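Long-range contacts in SusD family protein (PDB 7KV1), which probably binds beta-glucan at the surface of a human gut bacterium, as a SusD-family glycan-binding protein with a tetratricopeptide-repeat fold: residues Trp113-Tyr117 with Phe163-Tyr169; Arg149-Val153 with Glu195-Val199; Tyr381-Asn387 with Tyr399-Arg404. One frame throughout, in Å; residues are numbered along the deposited sequence.

Contact 1. Residues Trp113-Tyr117 with Phe163-Tyr169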
loop_
_atom_site.group_PDB
_atom_site.type_symbol
_atom_site.label_atom_id
_atom_site.label_comp_id
_atom_site.label_asym_id
_atom_site.label_seq_id
_atom_site.Cartn_x
_atom_site.Cartn_y
_atom_site.Cartn_z
ATOM N N TRP A 113 11.880 -5.628 -5.773
ATOM C CA TRP A 113 13.080 -4.899 -6.253
ATOM C C TRP A 113 13.109 -4.890 -7.792
ATOM O O TRP A 113 13.189 -3.813 -8.384
ATOM C CB TRP A 113 14.327 -5.519 -5.625
ATOM C CG TRP A 113 15.656 -4.950 -6.049
ATOM C CD1 TRP A 113 16.266 -5.079 -7.262
ATOM C CD2 TRP A 113 16.630 -4.345 -5.178
ATOM N NE1 TRP A 113 17.540 -4.565 -7.215
ATOM C CE2 TRP A 113 17.773 -4.084 -5.953
ATOM C CE3 TRP A 113 16.619 -3.982 -3.826
ATOM C CZ2 TRP A 113 18.896 -3.466 -5.426
ATOM C CZ3 TRP A 113 17.733 -3.365 -3.305
ATOM C CH2 TRP A 113 18.852 -3.122 -4.099
ATOM N N THR A 114 12.958 -6.044 -8.428
ATOM C CA THR A 114 12.943 -6.162 -9.906
ATOM C C THR A 114 11.772 -5.347 -10.479
ATOM O O THR A 114 12.008 -4.556 -11.398
ATOM C CB THR A 114 12.913 -7.629 -10.345
ATOM O OG1 THR A 114 14.015 -8.220 -9.671
ATOM C CG2 THR A 114 13.043 -7.765 -11.848
ATOM N N VAL A 115 10.559 -5.509 -9.944
ATOM C CA VAL A 115 9.378 -4.718 -10.381
ATOM C C VAL A 115 9.711 -3.226 -10.318
ATOM O O VAL A 115 9.524 -2.507 -11.319
ATOM C CB VAL A 115 8.162 -5.032 -9.497
ATOM C CG1 VAL A 115 7.040 -4.042 -9.746
ATOM C CG2 VAL A 115 7.684 -6.461 -9.676
ATOM N N ASP A 116 10.170 -2.748 -9.161
ATOM C CA ASP A 116 10.379 -1.288 -8.948
ATOM C C ASP A 116 11.449 -0.761 -9.916
ATOM O O ASP A 116 11.210 0.284 -10.547
ATOM C CB ASP A 116 10.704 -0.974 -7.492
ATOM C CG ASP A 116 9.548 -1.240 -6.539
ATOM O OD1 ASP A 116 8.360 -1.189 -6.981
ATOM O OD2 ASP A 116 9.853 -1.519 -5.356
ATOM N N TYR A 117 12.601 -1.435 -10.044
ATOM C CA TYR A 117 13.667 -0.969 -10.970
ATOM C C TYR A 117 13.215 -1.097 -12.433
ATOM O O TYR A 117 13.705 -0.314 -13.264
ATOM C CB TYR A 117 15.030 -1.610 -10.655
ATOM C CG TYR A 117 15.679 -0.976 -9.458
ATOM C CD1 TYR A 117 16.138 0.334 -9.505
ATOM C CD2 TYR A 117 15.802 -1.665 -8.262
ATOM C CE1 TYR A 117 16.736 0.930 -8.400
ATOM C CE2 TYR A 117 16.399 -1.089 -7.154
ATOM C CZ TYR A 117 16.844 0.222 -7.211
ATOM O OH TYR A 117 17.417 0.784 -6.104
ATOM N N PHE A 163 13.450 -1.835 1.410
ATOM C CA PHE A 163 14.922 -2.057 1.446
ATOM C C PHE A 163 15.690 -0.852 2.011
ATOM O O PHE A 163 16.817 -1.055 2.538
ATOM C CB PHE A 163 15.440 -2.409 0.055
ATOM C CG PHE A 163 14.767 -3.602 -0.556
ATOM C CD1 PHE A 163 15.161 -4.889 -0.206
ATOM C CD2 PHE A 163 13.716 -3.435 -1.444
ATOM C CE1 PHE A 163 14.514 -5.996 -0.747
ATOM C CE2 PHE A 163 13.090 -4.545 -2.004
ATOM C CZ PHE A 163 13.458 -5.820 -1.617
ATOM N N GLY A 164 15.157 0.367 1.896
ATOM C CA GLY A 164 15.818 1.570 2.462
ATOM C C GLY A 164 17.049 2.026 1.678
ATOM O O GLY A 164 16.953 3.032 0.954
ATOM N N ASN A 165 18.145 1.282 1.783
ATOM C CA ASN A 165 19.504 1.622 1.300
ATOM C C ASN A 165 19.647 1.064 -0.117
ATOM O O ASN A 165 20.015 -0.107 -0.270
ATOM C CB ASN A 165 20.568 1.100 2.277
ATOM C CG ASN A 165 20.318 1.537 3.707
ATOM O OD1 ASN A 165 20.408 2.723 4.023
ATOM N ND2 ASN A 165 20.047 0.591 4.596
ATOM N N VAL A 166 19.293 1.839 -1.133
ATOM C CA VAL A 166 19.114 1.279 -2.493
ATOM C C VAL A 166 19.883 2.110 -3.514
ATOM O O VAL A 166 20.099 3.297 -3.314
ATOM C CB VAL A 166 17.628 1.189 -2.858
ATOM C CG1 VAL A 166 16.889 0.260 -1.908
ATOM C CG2 VAL A 166 16.991 2.584 -2.912
ATOM N N PRO A 167 20.318 1.480 -4.624
ATOM C CA PRO A 167 20.788 2.199 -5.811
ATOM C C PRO A 167 19.774 3.269 -6.241
ATOM O O PRO A 167 18.568 3.006 -6.305
ATOM C CB PRO A 167 20.908 1.115 -6.889
ATOM C CG PRO A 167 21.159 -0.130 -6.086
ATOM C CD PRO A 167 20.302 0.026 -4.840
ATOM N N PHE A 168 20.284 4.467 -6.470
ATOM C CA PHE A 168 19.473 5.647 -6.817
ATOM C C PHE A 168 19.976 6.240 -8.133
ATOM O O PHE A 168 21.124 6.696 -8.173
ATOM C CB PHE A 168 19.488 6.643 -5.653
ATOM C CG PHE A 168 18.379 7.638 -5.821
ATOM C CD1 PHE A 168 18.563 8.769 -6.583
ATOM C CD2 PHE A 168 17.105 7.332 -5.381
ATOM C CE1 PHE A 168 17.520 9.655 -6.791
ATOM C CE2 PHE A 168 16.068 8.210 -5.605
ATOM C CZ PHE A 168 16.280 9.356 -6.325
ATOM N N TYR A 169 19.149 6.215 -9.177
ATOM C CA TYR A 169 19.475 6.840 -10.482
ATOM C C TYR A 169 18.222 7.455 -11.118
ATOM O O TYR A 169 17.133 6.809 -11.104
ATOM C CB TYR A 169 20.109 5.841 -11.450
ATOM C CG TYR A 169 19.368 4.560 -11.725
ATOM C CD1 TYR A 169 19.415 3.513 -10.827
ATOM C CD2 TYR A 169 18.753 4.338 -12.950
ATOM C CE1 TYR A 169 18.847 2.286 -11.118
ATOM C CE2 TYR A 169 18.160 3.124 -13.254
ATOM C CZ TYR A 169 18.193 2.095 -12.322
ATOM O OH TYR A 169 17.616 0.874 -12.580
#

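Contact 2. Residues Arg149-Val153 with Glu195-Val199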
loop_
_atom_site.group_PDB
_atom_site.type_symbol
_atom_site.label_atom_id
_atom_site.label_comp_id
_atom_site.label_asym_id
_atom_site.label_seq_id
_atom_site.Cartn_x
_atom_site.Cartn_y
_atom_site.Cartn_z
ATOM N N ARG A 149 7.425 11.076 -13.878
ATOM C CA ARG A 149 8.237 11.398 -12.678
ATOM C C ARG A 149 7.514 10.924 -11.400
ATOM O O ARG A 149 8.179 10.441 -10.466
ATOM C CB ARG A 149 8.623 12.872 -12.672
ATOM C CG ARG A 149 9.656 13.195 -13.750
ATOM C CD ARG A 149 9.883 14.678 -13.938
ATOM N NE ARG A 149 10.606 15.225 -12.807
ATOM C CZ ARG A 149 10.776 16.519 -12.584
ATOM N NH1 ARG A 149 10.322 17.418 -13.458
ATOM N NH2 ARG A 149 11.452 16.921 -11.525
ATOM N N LEU A 150 6.200 11.057 -11.362
ATOM C CA LEU A 150 5.397 10.643 -10.189
ATOM C C LEU A 150 5.415 9.115 -10.062
ATOM O O LEU A 150 5.546 8.619 -8.919
ATOM C CB LEU A 150 3.982 11.206 -10.346
ATOM C CG LEU A 150 3.029 10.906 -9.184
ATOM C CD1 LEU A 150 3.681 11.167 -7.835
ATOM C CD2 LEU A 150 1.766 11.739 -9.340
ATOM N N LEU A 151 5.323 8.382 -11.170
ATOM C CA LEU A 151 5.444 6.905 -11.172
ATOM C C LEU A 151 6.827 6.543 -10.654
ATOM O O LEU A 151 6.954 5.632 -9.838
ATOM C CB LEU A 151 5.228 6.345 -12.575
ATOM C CG LEU A 151 3.782 6.199 -13.001
ATOM C CD1 LEU A 151 3.708 5.967 -14.499
ATOM C CD2 LEU A 151 3.104 5.046 -12.269
ATOM N N ARG A 152 7.840 7.249 -11.130
ATOM C CA ARG A 152 9.231 7.001 -10.710
ATOM C C ARG A 152 9.350 7.201 -9.186
ATOM O O ARG A 152 9.951 6.322 -8.529
ATOM C CB ARG A 152 10.192 7.857 -11.529
ATOM C CG ARG A 152 11.636 7.532 -11.242
ATOM C CD ARG A 152 12.562 8.251 -12.227
ATOM N NE ARG A 152 12.527 9.716 -12.146
ATOM C CZ ARG A 152 13.224 10.537 -12.938
ATOM N NH1 ARG A 152 14.014 10.037 -13.879
ATOM N NH2 ARG A 152 13.153 11.851 -12.766
ATOM N N VAL A 153 8.785 8.279 -8.636
ATOM C CA VAL A 153 8.733 8.477 -7.154
ATOM C C VAL A 153 8.013 7.291 -6.498
ATOM O O VAL A 153 8.490 6.795 -5.457
ATOM C CB VAL A 153 8.061 9.799 -6.754
ATOM C CG1 VAL A 153 7.769 9.821 -5.240
ATOM C CG2 VAL A 153 8.944 10.964 -7.141
ATOM N N GLU A 195 12.308 15.522 -5.467
ATOM C CA GLU A 195 11.770 15.196 -6.803
ATOM C C GLU A 195 10.244 15.381 -6.760
ATOM O O GLU A 195 9.673 16.062 -7.677
ATOM C CB GLU A 195 12.299 13.820 -7.243
ATOM C CG GLU A 195 11.700 13.251 -8.522
ATOM C CD GLU A 195 11.985 13.995 -9.833
ATOM O OE1 GLU A 195 12.645 15.036 -9.790
ATOM O OE2 GLU A 195 11.494 13.558 -10.891
ATOM N N LEU A 196 9.585 14.903 -5.706
ATOM C CA LEU A 196 8.106 14.967 -5.610
ATOM C C LEU A 196 7.676 16.435 -5.457
ATOM O O LEU A 196 6.701 16.835 -6.077
ATOM C CB LEU A 196 7.645 14.105 -4.437
ATOM C CG LEU A 196 6.135 13.994 -4.265
ATOM C CD1 LEU A 196 5.452 13.631 -5.565
ATOM C CD2 LEU A 196 5.813 12.992 -3.152
ATOM N N GLU A 197 8.396 17.212 -4.664
ATOM C CA GLU A 197 8.149 18.666 -4.530
ATOM C C GLU A 197 8.224 19.351 -5.905
ATOM O O GLU A 197 7.308 20.112 -6.229
ATOM C CB GLU A 197 9.099 19.226 -3.489
ATOM C CG GLU A 197 8.619 18.895 -2.083
ATOM C CD GLU A 197 9.490 19.412 -0.971
ATOM O OE1 GLU A 197 10.670 19.671 -1.258
ATOM O OE2 GLU A 197 9.007 19.519 0.189
ATOM N N ALA A 198 9.238 19.070 -6.713
ATOM C CA ALA A 198 9.328 19.608 -8.095
ATOM C C ALA A 198 8.107 19.184 -8.918
ATOM O O ALA A 198 7.516 20.043 -9.633
ATOM C CB ALA A 198 10.631 19.220 -8.753
ATOM N N VAL A 199 7.687 17.934 -8.829
ATOM C CA VAL A 199 6.492 17.477 -9.588
ATOM C C VAL A 199 5.256 18.256 -9.111
ATOM O O VAL A 199 4.503 18.787 -9.945
ATOM C CB VAL A 199 6.315 15.954 -9.479
ATOM C CG1 VAL A 199 4.944 15.496 -9.945
ATOM C CG2 VAL A 199 7.419 15.233 -10.237
HETATM O O HOH W 1 10.745 11.035 -10.373
#

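Contact 3. Residues Tyr381-Asn387 with Tyr399-Arg404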
loop_
_atom_site.group_PDB
_atom_site.type_symbol
_atom_site.label_atom_id
_atom_site.label_comp_id
_atom_site.label_asym_id
_atom_site.label_seq_id
_atom_site.Cartn_x
_atom_site.Cartn_y
_atom_site.Cartn_z
ATOM N N TYR A 381 -11.317 -8.198 -0.408
ATOM C CA TYR A 381 -10.800 -8.719 -1.692
ATOM C C TYR A 381 -11.119 -10.215 -1.812
ATOM O O TYR A 381 -10.374 -10.912 -2.486
ATOM C CB TYR A 381 -9.301 -8.391 -1.834
ATOM C CG TYR A 381 -8.992 -6.913 -1.909
ATOM C CD1 TYR A 381 -9.266 -6.186 -3.059
ATOM C CD2 TYR A 381 -8.375 -6.247 -0.856
ATOM C CE1 TYR A 381 -8.973 -4.833 -3.147
ATOM C CE2 TYR A 381 -8.075 -4.895 -0.929
ATOM C CZ TYR A 381 -8.374 -4.182 -2.083
ATOM O OH TYR A 381 -8.082 -2.850 -2.203
ATOM N N ARG A 382 -12.230 -10.673 -1.233
ATOM C CA ARG A 382 -12.609 -12.095 -1.297
ATOM C C ARG A 382 -13.034 -12.433 -2.727
ATOM O O ARG A 382 -13.457 -11.577 -3.510
ATOM C CB ARG A 382 -13.663 -12.451 -0.249
ATOM C CG ARG A 382 -15.026 -11.822 -0.484
ATOM C CD ARG A 382 -16.076 -12.755 0.051
ATOM N NE ARG A 382 -16.230 -13.900 -0.819
ATOM C CZ ARG A 382 -17.112 -14.875 -0.641
ATOM N NH1 ARG A 382 -17.922 -14.886 0.399
ATOM N NH2 ARG A 382 -17.152 -15.865 -1.505
ATOM N N PRO A 383 -12.847 -13.703 -3.141
ATOM C CA PRO A 383 -13.249 -14.134 -4.474
ATOM C C PRO A 383 -14.777 -14.263 -4.548
ATOM O O PRO A 383 -15.382 -14.729 -3.568
ATOM C CB PRO A 383 -12.573 -15.497 -4.660
ATOM C CG PRO A 383 -12.454 -16.019 -3.236
ATOM C CD PRO A 383 -12.223 -14.789 -2.374
ATOM N N TYR A 384 -15.314 -13.853 -5.694
ATOM C CA TYR A 384 -16.716 -14.040 -6.157
ATOM C C TYR A 384 -16.725 -14.508 -7.613
ATOM O O TYR A 384 -15.986 -13.909 -8.403
ATOM C CB TYR A 384 -17.479 -12.716 -6.094
ATOM C CG TYR A 384 -17.876 -12.322 -4.701
ATOM C CD1 TYR A 384 -18.774 -13.091 -3.989
ATOM C CD2 TYR A 384 -17.324 -11.221 -4.080
ATOM C CE1 TYR A 384 -19.145 -12.757 -2.702
ATOM C CE2 TYR A 384 -17.690 -10.867 -2.796
ATOM C CZ TYR A 384 -18.593 -11.638 -2.108
ATOM O OH TYR A 384 -18.948 -11.329 -0.846
ATOM N N ASP A 385 -17.609 -15.449 -7.987
ATOM C CA ASP A 385 -17.740 -15.912 -9.407
ATOM C C ASP A 385 -17.955 -14.707 -10.331
ATOM O O ASP A 385 -17.261 -14.595 -11.347
ATOM C CB ASP A 385 -18.877 -16.920 -9.610
ATOM C CG ASP A 385 -18.694 -18.201 -8.824
ATOM O OD1 ASP A 385 -17.546 -18.626 -8.628
ATOM O OD2 ASP A 385 -19.701 -18.733 -8.368
ATOM N N LYS A 386 -18.847 -13.797 -9.969
ATOM C CA LYS A 386 -19.172 -12.623 -10.821
ATOM C C LYS A 386 -17.917 -11.790 -11.139
ATOM O O LYS A 386 -18.013 -10.996 -12.064
ATOM C CB LYS A 386 -20.238 -11.769 -10.131
ATOM C CG LYS A 386 -19.802 -11.147 -8.812
ATOM C CD LYS A 386 -20.792 -10.147 -8.262
ATOM C CE LYS A 386 -20.147 -9.107 -7.377
ATOM N NZ LYS A 386 -19.340 -8.175 -8.196
ATOM N N ASN A 387 -16.792 -11.954 -10.413
ATOM C CA ASN A 387 -15.573 -11.108 -10.550
ATOM C C ASN A 387 -14.461 -11.826 -11.347
ATOM O O ASN A 387 -13.395 -11.218 -11.520
ATOM C CB ASN A 387 -15.041 -10.678 -9.172
ATOM C CG ASN A 387 -15.927 -9.696 -8.427
ATOM O OD1 ASN A 387 -16.658 -8.907 -9.024
ATOM N ND2 ASN A 387 -15.876 -9.736 -7.108
ATOM N N TYR A 399 -9.230 -12.364 -11.073
ATOM C CA TYR A 399 -10.466 -11.654 -10.676
ATOM C C TYR A 399 -10.308 -10.200 -11.095
ATOM O O TYR A 399 -9.178 -9.799 -11.424
ATOM C CB TYR A 399 -10.695 -11.836 -9.172
ATOM C CG TYR A 399 -11.003 -13.245 -8.756
ATOM C CD1 TYR A 399 -9.989 -14.135 -8.447
ATOM C CD2 TYR A 399 -12.306 -13.689 -8.673
ATOM C CE1 TYR A 399 -10.264 -15.435 -8.080
ATOM C CE2 TYR A 399 -12.610 -14.980 -8.274
ATOM C CZ TYR A 399 -11.578 -15.846 -7.970
ATOM O OH TYR A 399 -11.813 -17.123 -7.625
ATOM N N ASN A 400 -11.382 -9.422 -11.079
ATOM C CA ASN A 400 -11.357 -8.043 -11.637
ATOM C C ASN A 400 -11.144 -6.997 -10.536
ATOM O O ASN A 400 -11.229 -5.787 -10.853
ATOM C CB ASN A 400 -12.648 -7.717 -12.404
ATOM C CG ASN A 400 -13.865 -7.754 -11.511
ATOM O OD1 ASN A 400 -13.745 -7.821 -10.287
ATOM N ND2 ASN A 400 -15.044 -7.758 -12.110
ATOM N N ASN A 401 -10.943 -7.403 -9.286
ATOM C CA ASN A 401 -10.889 -6.426 -8.160
ATOM C C ASN A 401 -9.744 -5.435 -8.378
ATOM O O ASN A 401 -8.566 -5.868 -8.301
ATOM C CB ASN A 401 -10.668 -7.095 -6.807
ATOM C CG ASN A 401 -11.752 -8.098 -6.499
ATOM O OD1 ASN A 401 -11.806 -9.143 -7.142
ATOM N ND2 ASN A 401 -12.589 -7.804 -5.509
ATOM N N ASN A 402 -10.069 -4.154 -8.564
ATOM C CA ASN A 402 -9.073 -3.055 -8.466
ATOM C C ASN A 402 -8.455 -3.046 -7.055
ATOM O O ASN A 402 -9.154 -3.347 -6.053
ATOM C CB ASN A 402 -9.681 -1.684 -8.727
ATOM C CG ASN A 402 -10.059 -1.451 -10.177
ATOM O OD1 ASN A 402 -9.921 -2.348 -11.009
ATOM N ND2 ASN A 402 -10.534 -0.247 -10.466
ATOM N N TYR A 403 -7.195 -2.663 -6.968
ATOM C CA TYR A 403 -6.498 -2.519 -5.677
ATOM C C TYR A 403 -6.665 -1.065 -5.257
ATOM O O TYR A 403 -6.153 -0.191 -5.972
ATOM C CB TYR A 403 -5.018 -2.918 -5.747
ATOM C CG TYR A 403 -4.399 -2.844 -4.380
ATOM C CD1 TYR A 403 -4.918 -3.613 -3.347
ATOM C CD2 TYR A 403 -3.404 -1.939 -4.066
ATOM C CE1 TYR A 403 -4.415 -3.536 -2.057
ATOM C CE2 TYR A 403 -2.898 -1.839 -2.774
ATOM C CZ TYR A 403 -3.415 -2.625 -1.763
ATOM O OH TYR A 403 -2.948 -2.547 -0.483
ATOM N N ARG A 404 -7.380 -0.830 -4.160
ATOM C CA ARG A 404 -7.655 0.535 -3.646
ATOM C C ARG A 404 -6.378 0.969 -2.925
ATOM O O ARG A 404 -6.035 0.348 -1.901
ATOM C CB ARG A 404 -8.881 0.585 -2.723
ATOM C CG ARG A 404 -10.239 0.486 -3.408
ATOM C CD ARG A 404 -10.521 -0.790 -4.187
ATOM N NE ARG A 404 -11.957 -0.870 -4.487
ATOM C CZ ARG A 404 -12.554 -1.862 -5.126
ATOM N NH1 ARG A 404 -11.855 -2.888 -5.600
ATOM N NH2 ARG A 404 -13.859 -1.808 -5.340
HETATM O O HOH W 2 -6.881 -1.422 -0.442
HETATM O O HOH W 3 -13.424 -11.109 -6.227
HETATM O O HOH W 4 -14.564 -9.223 -3.529
#

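Contact 1. Residues Trp113-Tyr117 with Phe163-Tyr169
Phe-163, next after helix 138-162, turns the face of its ring to Trp-113 of helix 110-129. The two form a T-shaped pair: CE3 of the indole stands over the centre of the phenyl ring, 3.8 Å from Phe-163 CG, with the planes at 86°. The indole reaches this far because its CG lies anti to the backbone N (chi1 177°). At Gly-164 a positive phi takes the chain out of helical geometry and into the extended run that follows. Val-166 lays CG1 against the benzo end of the indole, 4.0 Å from Trp-113 CZ3, while its CB packs against the hydroxyl oxygen of Tyr-117. Pro-167 is shared by both helix residues. Its CD lies 3.5 Å from Trp-113 CH2, and its carbonyl oxygen accepts a short hydrogen bond of 2.5 Å from Tyr-117 OH, on a lone pair in the carbonyl plane. Past Phe-168, which turns to Tyr-156 and Tyr-183, the ring of Tyr-169 meets that of Tyr-117 rim to rim. Their planes are nearly parallel, 6° apart, and Tyr-169 CE1 comes within 3.7 Å of Tyr-117 CE1. Within this buried, mostly aromatic interface the tyrosine hydroxyl thus satisfies a backbone carbonyl of the loop, a directional bond consistent with a defined path for the chain along helix 110-129.

Contact 2. Residues Arg149-Val153 with Glu195-Val199
Glu-195 of helix 185-201 meets Arg-149 and Arg-152 of helix 138-162 at the polar margin of two closely packed helices. Arg-149 grips the carboxylate side-on: NE donates to Glu-195 OE2 at 2.7 Å and NH2 to Glu-195 OE1 at 2.8 Å, both bonds nearly straight. A bend at chi2 (66°) swings the carboxylate across to the arginines. Arg-152 NH2 reaches Glu-195 OE2 at 3.0 Å from the opposite face of the carboxylate, and a water joins the same oxygen to Arg-152 NE and Arg-149 O. Two positive charges should stabilise the ionised glutamate; Glu-145 and Asn-124 take further N-H groups of Arg-149 and Arg-152. The helix segments run antiparallel, at 152° with axes 9.8 Å apart, an antiparallel packing of the kind on which tetratricopeptide-repeat folds are built. Val-153 CG2 touches the aliphatic CG of Glu-195 at 3.8 Å, beside its carboxylate. Away from the charges the interface is apolar and buried: Leu-150 CD1 lies 3.8 Å from Leu-196 CD1, with helix 230-244 covering both leucines. Val-199 bridges the two halves, its CG2 lying 3.6 Å from Arg-149 CB and over one face of the guanidinium. At the more open margin, partly exposed Ala-198 merely brings CB to 3.7 Å from Arg-149 NH2.

Contact 3. Residues Tyr381-Asn387 with Tyr399-Arg404
Tyr-381 lies alongside residues 401-404, and its hydroxyl accepts a hydrogen bond from Arg-404 N at 2.9 Å. The same hydroxyl also donates to a water. The ring passes edge-on to Asn-402 O, 3.3 Å from Tyr-381 CE1, and meets the Tyr-403 ring obliquely, with planes at 32°. Asn-387 works at the other end of the contact. Its carbonyl oxygen takes a weak, bent bond from Asn-400 N (2.7 Å) and a CA-H...O contact from Tyr-399. Within the SusD-family region, the pairing joins a loop ending in a short 3-10 turn, 385-387, to the lead-in and first residues of strand 403-407, which pairs antiparallel with strand 286-290. Water fills in where side chains stop short; one water links Asn-387 ND2 with Asn-401 OD1 and Arg-382 O. Pro-383 lies over one face of the Tyr-399 ring with its CA, and its CB is 3.5 Å from Tyr-399 CZ. The edge of the same ring meets Tyr-384 O, 3.5 Å from Tyr-399 CE2. CG of Tyr-399 is anti to its carbonyl carbon (chi1 -67°), which lays the ring back across Pro-383, while its hydroxyl bonds to Trp-327.

How the contacts relate
Contact 2 uses the middle of helix 138-162, and contact 1 the loop that follows it. Their segments alternate along the sequence; their centres lie about 15 Å apart, and the contacts do not touch. Contact 3 closes farther along the chain, in the SusD-family region, with its centre about 30 Å from the centre of either. All three are largely buried with some partly exposed residues; in contact 2 these include the salt-bridged Arg-149 and Glu-195. Chemistry follows the elements joined. Helix against loop gives aromatic rings and one hydroxyl bond in contact 1; helix against helix gives leucine and valine packing beside a salt-bridge network; loop against the start of a strand brings backbone groups and bridging waters into contact 3.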